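Local coordinates for terminase, small subunit (Thermus phage G20c, PDB 6EJQ), which probably recognises the packaging initiation site on viral DNA and regulates the ATPase of the large terminase subunit, working as a nine-membered ring, at residues 37-40 with 41-45; 44-47 with 48-52; 83-86 with 87-90; 99-102 with 103-107; 123-126 with 127-131. One frame throughout, in Å; residues are numbered along the deposited sequence. Where two conformers were deposited one is given.

Contacts 1, 2, 3 and 5 each join successive turns of a helix, whereas contact 4 is a loop folded back on itself. Contacts 1 and 2 share His-44 and Val-45 and run along helix 39-53 of the N-terminal, HTH-type domain, both partly buried; one is a helix start, the other ordinary helix. About 54 Å from contact 1, centre to centre, contact 3 lies on helix 59-95 and touches contact 4, a surface hairpin, through Asn-90 with His-101 and Arg-89 with Asp-103. Contact 5, on helix 112-139, is the buried one; there an acid-base pair also forms salt bridges to another subunit, whereas contact 3 relies on neutral amides within its own turn.

Contact 1 of 5, residues 37-40 with 41-45; sequences VTEE and EVLHV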
loop_
_atom_site.group_PDB
_atom_site.type_symbol
_atom_site.label_atom_id
_atom_site.label_comp_id
_atom_site.label_asym_id
_atom_site.label_seq_id
_atom_site.Cartn_x
_atom_site.Cartn_y
_atom_site.Cartn_z
ATOM N N VAL B 37 -7.213 43.699 -25.126
ATOM C CA VAL B 37 -8.281 43.023 -24.361
ATOM C C VAL B 37 -8.084 43.374 -22.885
ATOM O O VAL B 37 -6.954 43.452 -22.405
ATOM C CB VAL B 37 -8.393 41.487 -24.620
ATOM C CG1 VAL B 37 -8.085 41.132 -26.071
ATOM C CG2 VAL B 37 -7.507 40.680 -23.701
ATOM N N THR B 38 -9.186 43.617 -22.189
ATOM C CA THR B 38 -9.154 44.080 -20.810
ATOM C C THR B 38 -9.429 42.918 -19.858
ATOM O O THR B 38 -9.999 41.903 -20.264
ATOM C CB THR B 38 -10.214 45.182 -20.573
ATOM O OG1 THR B 38 -11.526 44.674 -20.852
ATOM C CG2 THR B 38 -9.950 46.395 -21.467
ATOM N N GLU B 39 -9.021 43.075 -18.597
ATOM C CA GLU B 39 -9.464 42.189 -17.511
ATOM C C GLU B 39 -10.963 41.916 -17.604
ATOM O O GLU B 39 -11.384 40.763 -17.551
ATOM C CB GLU B 39 -9.172 42.791 -16.122
ATOM C CG GLU B 39 -8.067 42.116 -15.318
ATOM C CD GLU B 39 -8.297 42.217 -13.809
ATOM O OE1 GLU B 39 -9.132 41.452 -13.279
ATOM O OE2 GLU B 39 -7.647 43.058 -13.153
ATOM N N GLU B 40 -11.749 42.984 -17.755
ATOM C CA GLU B 40 -13.218 42.907 -17.688
ATOM C C GLU B 40 -13.801 42.030 -18.782
ATOM O O GLU B 40 -14.749 41.297 -18.533
ATOM C CB GLU B 40 -13.877 44.303 -17.731
ATOM C CG GLU B 40 -13.976 45.001 -16.373
ATOM C CD GLU B 40 -12.621 45.248 -15.709
ATOM O OE1 GLU B 40 -12.541 45.108 -14.466
ATOM O OE2 GLU B 40 -11.631 45.570 -16.418
ATOM N N GLU B 41 -13.233 42.106 -19.984
ATOM C CA GLU B 41 -13.652 41.231 -21.070
ATOM C C GLU B 41 -13.330 39.770 -20.735
ATOM O O GLU B 41 -14.169 38.909 -20.929
ATOM C CB GLU B 41 -13.004 41.627 -22.393
ATOM C CG GLU B 41 -13.636 40.924 -23.589
ATOM C CD GLU B 41 -12.865 41.120 -24.870
ATOM O OE1 GLU B 41 -12.198 42.160 -24.998
ATOM O OE2 GLU B 41 -12.925 40.239 -25.760
ATOM N N VAL B 42 -12.126 39.512 -20.229
ATOM C CA VAL B 42 -11.695 38.154 -19.877
ATOM C C VAL B 42 -12.636 37.562 -18.838
ATOM O O VAL B 42 -13.041 36.409 -18.963
ATOM C CB VAL B 42 -10.213 38.106 -19.406
ATOM C CG1 VAL B 42 -9.879 36.781 -18.724
ATOM C CG2 VAL B 42 -9.284 38.317 -20.588
ATOM N N LEU B 43 -13.000 38.367 -17.845
ATOM C CA LEU B 43 -13.946 37.956 -16.801
ATOM C C LEU B 43 -15.310 37.575 -17.357
ATOM O O LEU B 43 -15.903 36.590 -16.918
ATOM C CB LEU B 43 -14.106 39.056 -15.738
ATOM C CG LEU B 43 -12.945 39.213 -14.756
ATOM C CD1 LEU B 43 -13.136 40.470 -13.921
ATOM C CD2 LEU B 43 -12.813 37.992 -13.850
ATOM N N HIS B 44 -15.803 38.358 -18.314
ATOM C CA HIS B 44 -17.071 38.054 -18.992
ATOM C C HIS B 44 -16.965 36.774 -19.805
ATOM O O HIS B 44 -17.904 35.995 -19.852
ATOM C CB HIS B 44 -17.520 39.217 -19.897
ATOM C CG HIS B 44 -18.109 40.370 -19.146
ATOM N ND1 HIS B 44 -19.250 40.249 -18.383
ATOM C CD2 HIS B 44 -17.722 41.662 -19.043
ATOM C CE1 HIS B 44 -19.537 41.417 -17.836
ATOM N NE2 HIS B 44 -18.622 42.291 -18.218
ATOM N N VAL B 45 -15.821 36.572 -20.448
ATOM C CA VAL B 45 -15.582 35.373 -21.242
ATOM C C VAL B 45 -15.562 34.141 -20.336
ATOM O O VAL B 45 -16.178 33.127 -20.669
ATOM C CB VAL B 45 -14.275 35.467 -22.064
ATOM C CG1 VAL B 45 -13.939 34.136 -22.732
ATOM C CG2 VAL B 45 -14.387 36.568 -23.121
HETATM O O HOH W 1 -11.437 44.240 -23.648
#
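Thr-38 caps the start of a helix by offering its side-chain OG1 to the backbone N of Glu-41, an N-cap bond of 3.2 Å with an N-H...O angle of 158°. Its chi1 of 60° sets OG1 between its own backbone N and carbonyl carbon, from where the hydroxyl turns over the first helical turn. The main chain follows with the helical series: Thr-38 O accepts from Val-42 N, Glu-39 O from Leu-43 N at 2.9 Å, and Glu-40 O from His-44 N.

A water makes the second polar link. It accepts from Thr-38 N at 2.8 Å and donates to Glu-41 OE1 at 2.6 Å, so the carboxylate reaches the N-H of the N-cap residue through the water, not directly. Glu-41 reaches back because its chain is extended, with CG anti to the backbone N (chi1 -168°), and OE1 also forms a salt bridge with Arg-35.

Apolar packing is lighter: Val-37 CG2 and Val-42 CG2 stand 4.3 Å apart. Separately, Leu-43 lies alongside Glu-39, its CD1 near OE1. Within this HTH-type domain, Val-37 and Val-42 rest on Ala-26 of helix 22-33, and Val-42 also meets Val-12 of helix 4-17, where Glu-41 packs on Phe-8.

Contact 2 of 5, residues 44-47 with 48-52; sequences HVLA and EAREL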
loop_
_atom_site.group_PDB
_atom_site.type_symbol
_atom_site.label_atom_id
_atom_site.label_comp_id
_atom_site.label_asym_id
_atom_site.label_seq_id
_atom_site.Cartn_x
_atom_site.Cartn_y
_atom_site.Cartn_z
ATOM N N HIS B 44 -15.803 38.358 -18.314
ATOM C CA HIS B 44 -17.071 38.054 -18.992
ATOM C C HIS B 44 -16.965 36.774 -19.805
ATOM O O HIS B 44 -17.904 35.995 -19.852
ATOM C CB HIS B 44 -17.520 39.217 -19.897
ATOM C CG HIS B 44 -18.109 40.370 -19.146
ATOM N ND1 HIS B 44 -19.250 40.249 -18.383
ATOM C CD2 HIS B 44 -17.722 41.662 -19.043
ATOM C CE1 HIS B 44 -19.537 41.417 -17.836
ATOM N NE2 HIS B 44 -18.622 42.291 -18.218
ATOM N N VAL B 45 -15.821 36.572 -20.448
ATOM C CA VAL B 45 -15.582 35.373 -21.242
ATOM C C VAL B 45 -15.562 34.141 -20.336
ATOM O O VAL B 45 -16.178 33.127 -20.669
ATOM C CB VAL B 45 -14.275 35.467 -22.064
ATOM C CG1 VAL B 45 -13.939 34.136 -22.732
ATOM C CG2 VAL B 45 -14.387 36.568 -23.121
ATOM N N LEU B 46 -14.880 34.240 -19.192
ATOM C CA LEU B 46 -14.858 33.135 -18.234
ATOM C C LEU B 46 -16.248 32.839 -17.678
ATOM O O LEU B 46 -16.632 31.675 -17.578
ATOM C CB LEU B 46 -13.873 33.391 -17.097
ATOM C CG LEU B 46 -12.399 33.392 -17.492
ATOM C CD1 LEU B 46 -11.557 33.915 -16.339
ATOM C CD2 LEU B 46 -11.912 32.016 -17.913
ATOM N N ALA B 47 -17.000 33.893 -17.364
ATOM C CA ALA B 47 -18.380 33.756 -16.887
ATOM C C ALA B 47 -19.277 33.080 -17.913
ATOM O O ALA B 47 -20.071 32.208 -17.548
ATOM C CB ALA B 47 -18.956 35.110 -16.493
ATOM N N GLU B 48 -19.152 33.472 -19.183
ATOM C CA GLU B 48 -19.912 32.817 -20.267
ATOM C C GLU B 48 -19.516 31.353 -20.440
ATOM O O GLU B 48 -20.377 30.491 -20.594
ATOM C CB GLU B 48 -19.745 33.546 -21.612
ATOM C CG GLU B 48 -20.446 34.893 -21.728
ATOM C CD GLU B 48 -21.948 34.838 -21.482
ATOM O OE1 GLU B 48 -22.650 34.054 -22.150
ATOM O OE2 GLU B 48 -22.424 35.596 -20.614
ATOM N N ALA B 49 -18.212 31.087 -20.428
ATOM C CA ALA B 49 -17.698 29.712 -20.491
ATOM C C ALA B 49 -18.207 28.838 -19.325
ATOM O O ALA B 49 -18.557 27.679 -19.542
ATOM C CB ALA B 49 -16.178 29.707 -20.545
ATOM N N ARG B 50 -18.273 29.397 -18.113
ATOM C CA ARG B 50 -18.834 28.678 -16.955
ATOM C C ARG B 50 -20.269 28.242 -17.177
ATOM O O ARG B 50 -20.627 27.110 -16.854
ATOM C CB ARG B 50 -18.753 29.509 -15.669
ATOM C CG ARG B 50 -17.354 29.570 -15.110
ATOM C CD ARG B 50 -17.282 30.116 -13.698
ATOM N NE ARG B 50 -15.885 30.462 -13.423
ATOM C CZ ARG B 50 -15.322 31.669 -13.574
ATOM N NH1 ARG B 50 -16.027 32.744 -13.955
ATOM N NH2 ARG B 50 -14.024 31.804 -13.310
ATOM N N GLU B 51 -21.073 29.143 -17.734
ATOM C CA GLU B 51 -22.464 28.847 -18.080
ATOM C C GLU B 51 -22.537 27.699 -19.102
ATOM O O GLU B 51 -23.286 26.742 -18.909
ATOM C CB GLU B 51 -23.150 30.103 -18.635
ATOM C CG GLU B 51 -24.677 30.121 -18.552
ATOM C CD GLU B 51 -25.211 31.238 -17.659
ATOM O OE1 GLU B 51 -25.984 30.937 -16.722
ATOM O OE2 GLU B 51 -24.855 32.418 -17.889
ATOM N N LEU B 52 -21.743 27.790 -20.168
ATOM C CA LEU B 52 -21.704 26.737 -21.201
ATOM C C LEU B 52 -21.271 25.367 -20.667
ATOM O O LEU B 52 -21.890 24.358 -20.993
ATOM C CB LEU B 52 -20.786 27.117 -22.375
ATOM C CG LEU B 52 -21.456 27.719 -23.616
ATOM C CD1 LEU B 52 -21.650 29.229 -23.481
ATOM C CD2 LEU B 52 -20.622 27.389 -24.846
#
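Arg-50 lays its guanidinium back over Leu-46, one turn earlier, with NH1 3.9 Å from Leu-46 CB and Leu-46 O over one face of the flat group. The chain is extended from CG to NE, and chi1 of -75° places CG anti to its own carbonyl carbon, 3.3 Å from Leu-46 O. The last torsion, 94°, turns the plane across the line of the chain, bringing NH1 back near the backbone where Leu-46 passes into Ala-47. The aliphatic stem and the flat end therefore both border the preceding turn, and no side-chain hydrogen bond joins the two residues.

Glu-48 keeps similarly close to the backbone at its base, since its CG comes within 3.3 Å of His-44 O before the chain bends at chi2. Ala-49 presents its methyl to Val-45 O, with CB 3.4 Å from that oxygen.

Beneath these side chains runs an uninterrupted helical ladder. His-44 O accepts from Glu-48 N and Val-45 O from Ala-49 N, followed by Leu-46 O with Arg-50 N at 2.9 Å and Ala-47 O with Glu-51 N at 3.2 Å.

This part of helix 39-53 packs against helix 4-17, where Leu-46 meets Val-12 and Tyr-16 and Arg-50 also touches Tyr-16. On the same guanidinium, NE makes a weak hydrogen bond to Gln-68 of a neighbouring subunit.

Contact 3 of 5, residues 83-86 with 87-90; sequences IYQN and MLRN
Asn-86 O is gripped twice by Asn-90: the backbone N bonds it at 2.9 Å, and the side-chain ND2 at 2.8 Å. The two donors arrive from opposite faces of the carbonyl plane. ND2 lies above that plane and its N-H...O angle is only 133°, a bent addition to the straighter helical bond. With chi1 of -80°, Asn-90 CG stands beside its own backbone N, which folds the amide back toward the previous turn.

In the conformer given, one of two deposited for Asn-86, a water joins the same two side chains, donating to Asn-86 OD1 and accepting from Asn-90 ND2, each at 2.7 Å. In that conformer the amide planes are nearly perpendicular, 84° apart. Being tied to one of two positions, this side-chain link is less certain than the grip on Asn-86 O.

The remaining side chains make apolar steps along the helix. Ile-83 CG2 meets Met-87 SD at 3.9 Å, and Tyr-84 CE2 lies the same distance from Leu-88 CD1.

Helix 59-95 packs here on helix 112-139, with Ile-83 and Tyr-84 against Met-118. Tyr-84 turns its hydroxyl to Asp-79 of another subunit, while Asn-90 OD1 accepts from Ile-108 N in the connection between the two helices.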
loop_
_atom_site.group_PDB
_atom_site.type_symbol
_atom_site.label_atom_id
_atom_site.label_comp_id
_atom_site.label_asym_id
_atom_site.label_seq_id
_atom_site.Cartn_x
_atom_site.Cartn_y
_atom_site.Cartn_z
ATOM N N ILE B 83 6.044 -3.649 -26.476
ATOM C CA ILE B 83 7.045 -3.546 -25.424
ATOM C C ILE B 83 7.208 -4.892 -24.693
ATOM O O ILE B 83 8.337 -5.316 -24.441
ATOM C CB ILE B 83 6.738 -2.399 -24.445
ATOM C CG1 ILE B 83 6.885 -1.049 -25.169
ATOM C CG2 ILE B 83 7.667 -2.449 -23.231
ATOM C CD1 ILE B 83 6.203 0.108 -24.483
ATOM N N TYR B 84 6.096 -5.562 -24.379
ATOM C CA TYR B 84 6.139 -6.894 -23.770
ATOM C C TYR B 84 7.002 -7.851 -24.607
ATOM O O TYR B 84 7.850 -8.557 -24.056
ATOM C CB TYR B 84 4.719 -7.456 -23.582
ATOM C CG TYR B 84 4.664 -8.865 -23.029
ATOM C CD1 TYR B 84 4.774 -9.114 -21.661
ATOM C CD2 TYR B 84 4.502 -9.951 -23.876
ATOM C CE1 TYR B 84 4.719 -10.405 -21.161
ATOM C CE2 TYR B 84 4.453 -11.244 -23.387
ATOM C CZ TYR B 84 4.566 -11.472 -22.036
ATOM O OH TYR B 84 4.503 -12.769 -21.578
ATOM N N GLN B 85 6.805 -7.869 -25.926
ATOM C CA GLN B 85 7.589 -8.761 -26.790
ATOM C C GLN B 85 9.088 -8.449 -26.756
ATOM O O GLN B 85 9.899 -9.368 -26.739
ATOM C CB GLN B 85 7.077 -8.765 -28.240
ATOM C CG GLN B 85 5.775 -9.524 -28.437
ATOM C CD GLN B 85 5.882 -11.022 -28.149
ATOM O OE1 GLN B 85 6.773 -11.697 -28.654
ATOM N NE2 GLN B 85 4.962 -11.542 -27.343
ATOM N N ASN B 86 9.456 -7.170 -26.746
ATOM C CA ASN B 86 10.868 -6.798 -26.615
ATOM C C ASN B 86 11.452 -7.283 -25.294
ATOM O O ASN B 86 12.584 -7.754 -25.253
ATOM C CB ASN B 86 11.076 -5.292 -26.709
ATOM C CG ASN B 86 12.545 -4.921 -26.719
ATOM O OD1 ASN B 86 12.994 -4.053 -25.966
ATOM N ND2 ASN B 86 13.311 -5.599 -27.561
ATOM N N MET B 87 10.672 -7.175 -24.224
ATOM C CA MET B 87 11.123 -7.599 -22.906
ATOM C C MET B 87 11.414 -9.089 -22.865
ATOM O O MET B 87 12.456 -9.490 -22.367
ATOM C CB MET B 87 10.093 -7.227 -21.840
ATOM C CG MET B 87 9.986 -5.735 -21.606
ATOM S SD MET B 87 8.494 -5.303 -20.699
ATOM C CE MET B 87 9.014 -5.714 -19.037
ATOM N N LEU B 88 10.492 -9.888 -23.396
ATOM C CA LEU B 88 10.685 -11.329 -23.538
ATOM C C LEU B 88 11.904 -11.668 -24.371
ATOM O O LEU B 88 12.672 -12.560 -24.013
ATOM C CB LEU B 88 9.497 -11.989 -24.246
ATOM C CG LEU B 88 8.419 -12.677 -23.446
ATOM C CD1 LEU B 88 7.514 -13.400 -24.439
ATOM C CD2 LEU B 88 9.005 -13.646 -22.418
ATOM N N ARG B 89 12.029 -10.991 -25.512
ATOM C CA ARG B 89 13.136 -11.206 -26.443
ATOM C C ARG B 89 14.458 -10.996 -25.727
ATOM O O ARG B 89 15.372 -11.812 -25.833
ATOM C CB ARG B 89 13.017 -10.240 -27.626
ATOM C CG ARG B 89 14.043 -10.429 -28.725
ATOM C CD ARG B 89 13.727 -9.579 -29.948
ATOM N NE ARG B 89 14.196 -8.191 -29.809
ATOM C CZ ARG B 89 14.998 -7.533 -30.659
ATOM N NH1 ARG B 89 15.468 -8.103 -31.772
ATOM N NH2 ARG B 89 15.328 -6.265 -30.400
ATOM N N ASN B 90 14.540 -9.896 -24.993
ATOM C CA ASN B 90 15.723 -9.582 -24.208
ATOM C C ASN B 90 15.982 -10.602 -23.107
ATOM O O ASN B 90 17.122 -11.030 -22.943
ATOM C CB ASN B 90 15.634 -8.174 -23.644
ATOM C CG ASN B 90 16.011 -7.127 -24.666
ATOM O OD1 ASN B 90 17.171 -7.029 -25.048
ATOM N ND2 ASN B 90 15.037 -6.346 -25.120
HETATM O O HOH W 2 15.648 -3.768 -25.699
#

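Contact 4 of 5, residues 99-102 with 103-107; sequences TEHP and DGTPV
Val-107 CG2 sits over one face of the His-101 imidazole, a CH-pi contact in which the methyl is 3.9 Å from the ring centroid and 18° off the ring normal. The two side chains cross at about a right angle. With chi1 of -61°, His-101 CG stands beside its own backbone N, and the ring reaches across to the returning arm of the loop; its CD2 also comes within 3.4 Å of Thr-105 OG1.

Backbone bonds close the hairpin. His-101 N donates to Thr-105 O at 2.9 Å, almost straight, and Val-107 N donates to Thr-99 O at 3.1 Å. They flank the single antiparallel bridge of Glu-100 with Pro-106. At the tip, Gly-104 N bonds His-101 O at 3.0 Å, closing a type I turn; Gly-104 has a positive phi of 90°, where a beta carbon would crowd the preceding carbonyl.

Side-chain bonds brace that tip. Asp-103 OD1 accepts from Thr-105 N at 3.0 Å in an Asx turn, and from Thr-105 OG1 at 2.6 Å. The backbone donor comes on the anti side and the hydroxyl on the syn side.

The hairpin links helix 59-95 to helix 112-139 and docks on the first of them: His-101 NE2 bonds Asn-90, Asp-103 OD2 pairs with Arg-89, and Val-107 packs on Ala-93 and Met-94.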
loop_
_atom_site.group_PDB
_atom_site.type_symbol
_atom_site.label_atom_id
_atom_site.label_comp_id
_atom_site.label_asym_id
_atom_site.label_seq_id
_atom_site.Cartn_x
_atom_site.Cartn_y
_atom_site.Cartn_z
ATOM N N THR B 99 24.794 -11.109 -26.196
ATOM C CA THR B 99 24.904 -9.674 -25.891
ATOM C C THR B 99 24.284 -8.790 -26.985
ATOM O O THR B 99 24.212 -7.564 -26.831
ATOM C CB THR B 99 26.381 -9.272 -25.708
ATOM O OG1 THR B 99 27.125 -9.620 -26.885
ATOM C CG2 THR B 99 26.972 -9.991 -24.511
ATOM N N GLU B 100 23.810 -9.424 -28.057
ATOM C CA GLU B 100 23.399 -8.750 -29.277
ATOM C C GLU B 100 22.337 -9.609 -29.970
ATOM O O GLU B 100 22.468 -10.840 -30.044
ATOM C CB GLU B 100 24.628 -8.565 -30.177
ATOM C CG GLU B 100 24.415 -7.759 -31.450
ATOM C CD GLU B 100 25.708 -7.567 -32.235
ATOM O OE1 GLU B 100 25.770 -7.997 -33.406
ATOM O OE2 GLU B 100 26.667 -6.992 -31.682
ATOM N N HIS B 101 21.279 -8.965 -30.457
ATOM C CA HIS B 101 20.216 -9.677 -31.164
ATOM C C HIS B 101 20.646 -9.917 -32.618
ATOM O O HIS B 101 21.632 -9.329 -33.073
ATOM C CB HIS B 101 18.892 -8.899 -31.084
ATOM C CG HIS B 101 18.394 -8.704 -29.685
ATOM N ND1 HIS B 101 17.836 -9.725 -28.948
ATOM C CD2 HIS B 101 18.395 -7.613 -28.879
ATOM C CE1 HIS B 101 17.510 -9.270 -27.751
ATOM N NE2 HIS B 101 17.835 -7.991 -27.686
ATOM N N PRO B 102 19.926 -10.793 -33.347
ATOM C CA PRO B 102 20.208 -10.972 -34.778
ATOM C C PRO B 102 20.171 -9.679 -35.614
ATOM O O PRO B 102 20.902 -9.577 -36.594
ATOM C CB PRO B 102 19.109 -11.948 -35.227
ATOM C CG PRO B 102 18.818 -12.763 -34.011
ATOM C CD PRO B 102 19.010 -11.831 -32.836
ATOM N N ASP B 103 19.348 -8.704 -35.221
ATOM C CA ASP B 103 19.298 -7.396 -35.912
ATOM C C ASP B 103 20.414 -6.394 -35.538
ATOM O O ASP B 103 20.377 -5.249 -35.989
ATOM C CB ASP B 103 17.902 -6.738 -35.762
ATOM C CG ASP B 103 17.546 -6.362 -34.313
ATOM O OD1 ASP B 103 18.424 -6.390 -33.418
ATOM O OD2 ASP B 103 16.360 -6.039 -34.077
ATOM N N GLY B 104 21.384 -6.807 -34.721
ATOM C CA GLY B 104 22.482 -5.928 -34.304
ATOM C C GLY B 104 22.247 -5.127 -33.025
ATOM O O GLY B 104 23.209 -4.600 -32.458
ATOM N N THR B 105 20.995 -5.040 -32.553
ATOM C CA THR B 105 20.669 -4.220 -31.390
ATOM C C THR B 105 21.133 -4.901 -30.097
ATOM O O THR B 105 21.169 -6.133 -30.029
ATOM C CB THR B 105 19.161 -3.905 -31.311
ATOM O OG1 THR B 105 18.398 -5.110 -31.177
ATOM C CG2 THR B 105 18.701 -3.143 -32.551
ATOM N N PRO B 106 21.502 -4.108 -29.070
ATOM C CA PRO B 106 22.027 -4.697 -27.838
ATOM C C PRO B 106 20.961 -5.382 -26.972
ATOM O O PRO B 106 19.809 -4.943 -26.937
ATOM C CB PRO B 106 22.604 -3.487 -27.094
ATOM C CG PRO B 106 21.745 -2.358 -27.527
ATOM C CD PRO B 106 21.361 -2.645 -28.956
ATOM N N VAL B 107 21.365 -6.455 -26.297
ATOM C CA VAL B 107 20.556 -7.130 -25.295
ATOM C C VAL B 107 20.581 -6.277 -24.027
ATOM O O VAL B 107 21.654 -5.998 -23.489
ATOM C CB VAL B 107 21.095 -8.542 -24.995
ATOM C CG1 VAL B 107 20.389 -9.168 -23.803
ATOM C CG2 VAL B 107 20.939 -9.435 -26.218
#

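Contact 5 of 5, residues 123-126 with 127-131; sequences MKID and QERIT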
loop_
_atom_site.group_PDB
_atom_site.type_symbol
_atom_site.label_atom_id
_atom_site.label_comp_id
_atom_site.label_asym_id
_atom_site.label_seq_id
_atom_site.Cartn_x
_atom_site.Cartn_y
_atom_site.Cartn_z
ATOM N N MET B 123 -3.479 -7.312 -19.436
ATOM C CA MET B 123 -4.688 -8.050 -19.030
ATOM C C MET B 123 -5.740 -7.160 -18.366
ATOM O O MET B 123 -6.928 -7.350 -18.600
ATOM C CB MET B 123 -4.342 -9.246 -18.126
ATOM C CG MET B 123 -3.596 -10.367 -18.851
ATOM S SD MET B 123 -3.287 -11.836 -17.845
ATOM C CE MET B 123 -2.010 -11.256 -16.739
ATOM N N LYS B 124 -5.299 -6.205 -17.544
ATOM C CA LYS B 124 -6.190 -5.217 -16.922
ATOM C C LYS B 124 -6.961 -4.374 -17.922
ATOM O O LYS B 124 -8.114 -4.020 -17.667
ATOM C CB LYS B 124 -5.402 -4.269 -16.024
ATOM C CG LYS B 124 -4.918 -4.904 -14.740
ATOM C CD LYS B 124 -5.830 -4.596 -13.569
ATOM C CE LYS B 124 -5.329 -5.249 -12.277
ATOM N NZ LYS B 124 -3.882 -5.003 -12.000
ATOM N N ILE B 125 -6.311 -4.030 -19.035
ATOM C CA ILE B 125 -6.947 -3.245 -20.089
ATOM C C ILE B 125 -8.125 -4.025 -20.695
ATOM O O ILE B 125 -9.175 -3.426 -20.973
ATOM C CB ILE B 125 -5.931 -2.763 -21.149
ATOM C CG1 ILE B 125 -5.017 -1.690 -20.540
ATOM C CG2 ILE B 125 -6.634 -2.182 -22.364
ATOM C CD1 ILE B 125 -3.747 -1.431 -21.323
ATOM N N ASP B 126 -7.966 -5.340 -20.854
ATOM C CA ASP B 126 -9.076 -6.205 -21.301
ATOM C C ASP B 126 -10.232 -6.195 -20.307
ATOM O O ASP B 126 -11.378 -6.065 -20.702
ATOM C CB ASP B 126 -8.640 -7.672 -21.498
ATOM C CG ASP B 126 -7.792 -7.904 -22.757
ATOM O OD1 ASP B 126 -7.774 -7.065 -23.681
ATOM O OD2 ASP B 126 -7.148 -8.983 -22.825
ATOM N N GLN B 127 -9.936 -6.367 -19.019
ATOM C CA GLN B 127 -10.999 -6.450 -18.018
ATOM C C GLN B 127 -11.716 -5.122 -17.818
ATOM O O GLN B 127 -12.935 -5.090 -17.676
ATOM C CB GLN B 127 -10.471 -7.003 -16.692
ATOM C CG GLN B 127 -10.078 -8.481 -16.749
ATOM C CD GLN B 127 -11.114 -9.380 -17.450
ATOM O OE1 GLN B 127 -10.769 -10.160 -18.356
ATOM N NE2 GLN B 127 -12.388 -9.264 -17.041
ATOM N N GLU B 128 -10.959 -4.033 -17.832
ATOM C CA GLU B 128 -11.529 -2.694 -17.831
ATOM C C GLU B 128 -12.437 -2.444 -19.041
ATOM O O GLU B 128 -13.494 -1.825 -18.897
ATOM C CB GLU B 128 -10.421 -1.646 -17.732
ATOM C CG GLU B 128 -9.823 -1.588 -16.330
ATOM C CD GLU B 128 -8.496 -0.844 -16.225
ATOM O OE1 GLU B 128 -7.909 -0.417 -17.249
ATOM O OE2 GLU B 128 -8.023 -0.711 -15.078
ATOM N N ARG B 129 -12.048 -2.951 -20.210
ATOM C CA ARG B 129 -12.905 -2.910 -21.411
ATOM C C ARG B 129 -14.214 -3.657 -21.180
ATOM O O ARG B 129 -15.284 -3.118 -21.427
ATOM C CB ARG B 129 -12.194 -3.489 -22.638
ATOM C CG ARG B 129 -13.006 -3.408 -23.924
ATOM C CD ARG B 129 -12.120 -3.337 -25.155
ATOM N NE ARG B 129 -11.329 -4.541 -25.268
ATOM C CZ ARG B 129 -10.001 -4.648 -25.215
ATOM N NH1 ARG B 129 -9.187 -3.602 -25.079
ATOM N NH2 ARG B 129 -9.482 -5.861 -25.321
ATOM N N ILE B 130 -14.116 -4.884 -20.682
ATOM C CA ILE B 130 -15.287 -5.716 -20.430
ATOM C C ILE B 130 -16.228 -5.035 -19.431
ATOM O O ILE B 130 -17.436 -4.965 -19.662
ATOM C CB ILE B 130 -14.863 -7.122 -19.977
ATOM C CG1 ILE B 130 -14.241 -7.859 -21.164
ATOM C CG2 ILE B 130 -16.036 -7.934 -19.443
ATOM C CD1 ILE B 130 -13.287 -8.957 -20.759
ATOM N N THR B 131 -15.657 -4.498 -18.357
ATOM C CA THR B 131 -16.418 -3.777 -17.328
ATOM C C THR B 131 -17.180 -2.579 -17.924
ATOM O O THR B 131 -18.391 -2.438 -17.722
ATOM C CB THR B 131 -15.486 -3.307 -16.195
ATOM O OG1 THR B 131 -14.886 -4.452 -15.571
ATOM C CG2 THR B 131 -16.239 -2.496 -15.148
#
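A buried i to i+3 salt bridge on helix 112-139 joins Asp-126 to Arg-129, with OD1 of the aspartate 2.7 Å from NH2 of the arginine. As a hydrogen bond it is weak, for the N-H...O angle is only 116°. The side chains run alongside each other in the same direction, but their flat ends are turned 69° apart, so the carboxylate meets one terminal nitrogen instead of pairing in plane with two. Arg-129 reaches this position with CG anti to the backbone N (chi1 -177°) and a bend at chi3 that folds the guanidinium back over the preceding turn. One of its faces then lies over Asp-126 CA and Ile-125 O, and NH1 approaches Ile-125 CG2 at 4.0 Å.

Aliphatic carbons also lie against carbonyl oxygens of the preceding turn. Ile-130 CG1 is 3.4 Å from Asp-126 O, and Glu-128 runs its extended chain past Lys-124 O, with CG 3.3 Å from that oxygen. The main chain adds bonds from Glu-128 N to Lys-124 O at 2.8 Å and from Ile-130 N to Asp-126 O at 3.0 Å. Farther along, Gln-127 O accepts from both the N and the OG1 of Thr-131, which arrive from opposite faces of the carbonyl plane.

Both charges have further partners: Gln-77 of helix 59-95 donates to Asp-126 OD1, while Arg-72 and Glu-65 of a neighbouring subunit pair with Asp-126 OD2 and Arg-129 NE. Between the two helices of its own chain, Ile-125 packs on Ala-73, Gln-77 and Leu-80.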